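Local coordinates for DUF1460 domain-containing protein (Legionella pneumophila subsp. pneumophila, PDB 2IM9) that is of unknown function but belongs to a family resembling N-acetylmuramoyl-L-alanine amidases, so it may cleave peptidoglycan amide bonds, at residues P220-N231 with A303-I314. Sequence-based numbering, arbitrary orientation.
Sequences PYIPFTALFSEN and ARSSPTIKGINI
Phe224 lays one ring face on the backbone entering strand 311-314: Gly311 CA makes a CH-pi contact 3.9 Å from the ring centroid, with Gly311 N over the middle of the same face. Its far end meets Ile309, CE2 lying 3.6 Å from Ile309 CG2, and CZ also reaches Ala303 CB. With chi1 at -67°, CG lies opposite the carbonyl carbon, which places the ring between the start of strand 311-317 and the turn of 303-306. Phe224 N donates to Lys310 O (2.9 Å), a carbonyl that also accepts from a water. Ahead of the helix, Ile222 and Ile312 form an antiparallel hydrogen-bonded pair, Ile222 N to Ile312 O at 2.8 Å with the reverse bond slightly longer. On their face of the sheet Leu227 CD1 rests on Ile312 CG1. Gly311, beside Pro223, brings its CA to Ile222 O (3.2 Å) in a CA-H...O contact, and the Tyr221 ring lies alongside. Asn313 ND2 bonds to Pro220 O (2.9 Å), which lies nearly in its amide plane; the same nitrogen also serves Asp153. Just past helix 224-227, Arg304 CD sits over one face of Phe228, 3.8 Å from its centroid, and the guanidinium runs almost parallel to the ring, 11° apart. A bend at chi3 (87°) brings the guanidinium to Asn231, where NH1 and NH2 both donate to OD1, NH2 at 2.7 Å in the carbonyl plane. From helix 296-303, Asp301 forms a salt bridge with NH1, and Leu300 packs against Phe224, Phe228 and Ile312. Lys310 and Gly311 both face Ile250, so a classic beta bulge marks the start of strand 311-317, which lies between 214-223 and 246-254 in the antiparallel sheet of this amidase-like domain.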
loop_
_atom_site.group_PDB
_atom_site.type_symbol
_atom_site.label_atom_id
_atom_site.label_comp_id
_atom_site.label_asym_id
_atom_site.label_seq_id
_atom_site.Cartn_x
_atom_site.Cartn_y
_atom_site.Cartn_z
ATOM N N PRO A 220 7.931 10.180 8.473
ATOM C CA PRO A 220 7.283 10.844 9.607
ATOM C C PRO A 220 6.198 9.964 10.213
ATOM O O PRO A 220 5.528 9.205 9.486
ATOM C CB PRO A 220 6.663 12.096 8.971
ATOM C CG PRO A 220 7.494 12.332 7.732
ATOM C CD PRO A 220 7.736 10.937 7.219
ATOM N N TYR A 221 6.020 10.046 11.525
ATOM C CA TYR A 221 4.882 9.349 12.145
ATOM C C TYR A 221 4.401 10.088 13.373
ATOM O O TYR A 221 5.197 10.729 14.089
ATOM C CB TYR A 221 5.188 7.867 12.467
ATOM C CG TYR A 221 6.152 7.641 13.620
ATOM C CD1 TYR A 221 5.678 7.312 14.898
ATOM C CD2 TYR A 221 7.536 7.741 13.436
ATOM C CE1 TYR A 221 6.561 7.083 15.969
ATOM C CE2 TYR A 221 8.428 7.545 14.530
ATOM C CZ TYR A 221 7.928 7.210 15.769
ATOM O OH TYR A 221 8.802 6.993 16.828
ATOM N N ILE A 222 3.086 10.018 13.585
ATOM C CA ILE A 222 2.494 10.536 14.812
ATOM C C ILE A 222 2.556 9.391 15.802
ATOM O O ILE A 222 1.989 8.322 15.558
ATOM C CB ILE A 222 1.035 10.927 14.611
ATOM C CG1 ILE A 222 0.901 11.999 13.524
ATOM C CG2 ILE A 222 0.439 11.504 15.910
ATOM C CD1 ILE A 222 -0.537 12.230 13.137
ATOM N N PRO A 223 3.256 9.600 16.924
ATOM C CA PRO A 223 3.466 8.546 17.911
ATOM C C PRO A 223 2.236 8.261 18.776
ATOM O O PRO A 223 1.426 9.167 19.023
ATOM C CB PRO A 223 4.565 9.138 18.796
ATOM C CG PRO A 223 4.350 10.564 18.733
ATOM C CD PRO A 223 3.926 10.853 17.324
ATOM N N PHE A 224 2.128 7.024 19.261
ATOM C CA PHE A 224 1.037 6.644 20.157
ATOM C C PHE A 224 1.102 7.415 21.470
ATOM O O PHE A 224 0.071 7.629 22.116
ATOM C CB PHE A 224 1.016 5.138 20.438
ATOM C CG PHE A 224 0.671 4.289 19.243
ATOM C CD1 PHE A 224 -0.181 4.756 18.247
ATOM C CD2 PHE A 224 1.195 2.997 19.129
ATOM C CE1 PHE A 224 -0.500 3.963 17.151
ATOM C CE2 PHE A 224 0.872 2.191 18.057
ATOM C CZ PHE A 224 0.027 2.678 17.045
ATOM N N THR A 225 2.301 7.839 21.855
ATOM C CA THR A 225 2.455 8.657 23.064
ATOM C C THR A 225 1.685 9.980 22.940
ATOM O O THR A 225 1.311 10.591 23.958
ATOM C CB THR A 225 3.932 8.946 23.375
ATOM O OG1 THR A 225 4.541 9.583 22.240
ATOM C CG2 THR A 225 4.658 7.650 23.706
ATOM N N ALA A 226 1.453 10.421 21.703
ATOM C CA ALA A 226 0.662 11.624 21.433
ATOM C C ALA A 226 -0.809 11.279 21.225
ATOM O O ALA A 226 -1.690 11.904 21.798
ATOM C CB ALA A 226 1.218 12.367 20.218
ATOM N N LEU A 227 -1.070 10.270 20.402
ATOM C CA LEU A 227 -2.434 9.911 20.033
ATOM C C LEU A 227 -3.214 9.357 21.213
ATOM O O LEU A 227 -4.443 9.416 21.228
ATOM C CB LEU A 227 -2.428 8.881 18.905
ATOM C CG LEU A 227 -2.028 9.394 17.525
ATOM C CD1 LEU A 227 -1.881 8.194 16.598
ATOM C CD2 LEU A 227 -3.072 10.347 16.961
ATOM N N PHE A 228 -2.484 8.814 22.189
ATOM C CA PHE A 228 -3.096 8.289 23.404
ATOM C C PHE A 228 -2.472 8.899 24.648
ATOM O O PHE A 228 -2.322 8.220 25.663
ATOM C CB PHE A 228 -3.016 6.761 23.427
ATOM C CG PHE A 228 -3.798 6.130 22.332
ATOM C CD1 PHE A 228 -5.164 5.892 22.478
ATOM C CD2 PHE A 228 -3.182 5.840 21.120
ATOM C CE1 PHE A 228 -5.899 5.339 21.450
ATOM C CE2 PHE A 228 -3.918 5.279 20.060
ATOM C CZ PHE A 228 -5.279 5.033 20.229
ATOM N N SER A 229 -2.099 10.175 24.565
ATOM C CA SER A 229 -1.608 10.894 25.752
ATOM C C SER A 229 -2.625 10.769 26.887
ATOM O O SER A 229 -3.841 10.802 26.647
ATOM C CB SER A 229 -1.351 12.370 25.435
ATOM O OG SER A 229 -2.545 13.000 24.988
ATOM N N GLU A 230 -2.128 10.596 28.117
ATOM C CA GLU A 230 -2.995 10.370 29.288
ATOM C C GLU A 230 -3.899 9.130 29.152
ATOM O O GLU A 230 -4.961 9.047 29.794
ATOM C CB GLU A 230 -3.835 11.617 29.605
ATOM C CG GLU A 230 -3.029 12.846 29.992
ATOM N N ASN A 231 -3.487 8.179 28.308
ATOM C CA ASN A 231 -4.207 6.903 28.111
ATOM C C ASN A 231 -5.649 7.095 27.631
ATOM O O ASN A 231 -6.535 6.296 27.947
ATOM C CB ASN A 231 -4.165 6.035 29.395
ATOM C CG ASN A 231 -4.333 4.535 29.115
ATOM O OD1 ASN A 231 -3.718 3.979 28.195
ATOM N ND2 ASN A 231 -5.154 3.875 29.920
ATOM N N ALA A 303 -3.178 -1.867 18.916
ATOM C CA ALA A 303 -1.820 -1.926 18.358
ATOM C C ALA A 303 -0.765 -1.404 19.331
ATOM O O ALA A 303 0.398 -1.799 19.248
ATOM C CB ALA A 303 -1.746 -1.172 17.016
ATOM N N ARG A 304 -1.178 -0.536 20.258
ATOM C CA ARG A 304 -0.298 0.034 21.299
ATOM C C ARG A 304 0.493 -0.996 22.089
ATOM O O ARG A 304 1.606 -0.713 22.530
ATOM C CB ARG A 304 -1.110 0.833 22.325
ATOM C CG ARG A 304 -1.589 2.175 21.900
ATOM C CD ARG A 304 -2.670 2.652 22.868
ATOM N NE ARG A 304 -2.095 3.348 24.011
ATOM C CZ ARG A 304 -2.700 3.548 25.181
ATOM N NH1 ARG A 304 -3.921 3.078 25.426
ATOM N NH2 ARG A 304 -2.052 4.211 26.124
ATOM N N SER A 305 -0.097 -2.168 22.307
ATOM C CA SER A 305 0.531 -3.194 23.135
ATOM C C SER A 305 1.716 -3.852 22.417
ATOM O O SER A 305 2.536 -4.541 23.039
ATOM C CB SER A 305 -0.490 -4.237 23.605
ATOM O OG SER A 305 -1.200 -4.792 22.517
ATOM N N SER A 306 1.816 -3.623 21.111
ATOM C CA SER A 306 2.953 -4.116 20.332
ATOM C C SER A 306 4.288 -3.498 20.770
ATOM O O SER A 306 4.393 -2.281 20.945
ATOM C CB SER A 306 2.727 -3.844 18.841
ATOM O OG SER A 306 3.924 -4.065 18.105
ATOM N N PRO A 307 5.333 -4.325 20.932
ATOM C CA PRO A 307 6.628 -3.724 21.236
ATOM C C PRO A 307 7.204 -2.897 20.074
ATOM O O PRO A 307 8.027 -2.018 20.314
ATOM C CB PRO A 307 7.520 -4.942 21.514
ATOM C CG PRO A 307 6.889 -6.051 20.774
ATOM C CD PRO A 307 5.410 -5.795 20.857
ATOM N N THR A 308 6.772 -3.162 18.840
ATOM C CA THR A 308 7.415 -2.541 17.664
ATOM C C THR A 308 6.586 -1.476 16.948
ATOM O O THR A 308 7.149 -0.602 16.298
ATOM C CB THR A 308 7.825 -3.603 16.629
ATOM O OG1 THR A 308 6.687 -4.397 16.293
ATOM C CG2 THR A 308 8.904 -4.519 17.226
ATOM N N ILE A 309 5.263 -1.567 17.037
ATOM C CA ILE A 309 4.406 -0.551 16.393
ATOM C C ILE A 309 4.386 0.706 17.264
ATOM O O ILE A 309 4.079 0.631 18.447
ATOM C CB ILE A 309 2.967 -1.053 16.165
ATOM C CG1 ILE A 309 2.958 -2.354 15.339
ATOM C CG2 ILE A 309 2.124 0.040 15.470
ATOM C CD1 ILE A 309 1.583 -3.073 15.345
ATOM N N LYS A 310 4.718 1.860 16.690
ATOM C CA LYS A 310 4.823 3.091 17.492
ATOM C C LYS A 310 3.963 4.251 16.999
ATOM O O LYS A 310 3.880 5.284 17.673
ATOM C CB LYS A 310 6.281 3.568 17.599
ATOM C CG LYS A 310 7.215 2.613 18.367
ATOM C CD LYS A 310 6.836 2.521 19.839
ATOM C CE LYS A 310 7.659 1.463 20.566
ATOM N NZ LYS A 310 7.304 1.417 22.013
ATOM N N GLY A 311 3.374 4.123 15.814
ATOM C CA GLY A 311 2.475 5.195 15.350
ATOM C C GLY A 311 2.055 5.103 13.900
ATOM O O GLY A 311 2.143 4.033 13.278
ATOM N N ILE A 312 1.592 6.227 13.357
ATOM C CA ILE A 312 1.043 6.231 11.990
ATOM C C ILE A 312 1.562 7.372 11.102
ATOM O O ILE A 312 1.872 8.447 11.587
ATOM C CB ILE A 312 -0.501 6.315 12.016
ATOM C CG1 ILE A 312 -0.998 7.593 12.709
ATOM C CG2 ILE A 312 -1.080 5.033 12.630
ATOM C CD1 ILE A 312 -2.534 7.770 12.630
ATOM N N ASN A 313 1.619 7.115 9.800
ATOM C CA ASN A 313 1.964 8.126 8.794
ATOM C C ASN A 313 0.704 8.397 7.989
ATOM O O ASN A 313 -0.082 7.477 7.745
ATOM C CB ASN A 313 3.123 7.608 7.913
ATOM C CG ASN A 313 3.424 8.507 6.719
ATOM O OD1 ASN A 313 2.745 8.458 5.688
ATOM N ND2 ASN A 313 4.465 9.302 6.839
ATOM N N ILE A 314 0.514 9.661 7.597
ATOM C CA ILE A 314 -0.698 10.062 6.869
ATOM C C ILE A 314 -0.318 10.768 5.571
ATOM O O ILE A 314 0.455 11.726 5.574
ATOM C CB ILE A 314 -1.608 11.009 7.714
ATOM C CG1 ILE A 314 -1.935 10.410 9.096
ATOM C CG2 ILE A 314 -2.921 11.305 6.982
ATOM C CD1 ILE A 314 -0.939 10.757 10.183
HETATM O O HOH W 1 4.618 5.874 20.437
#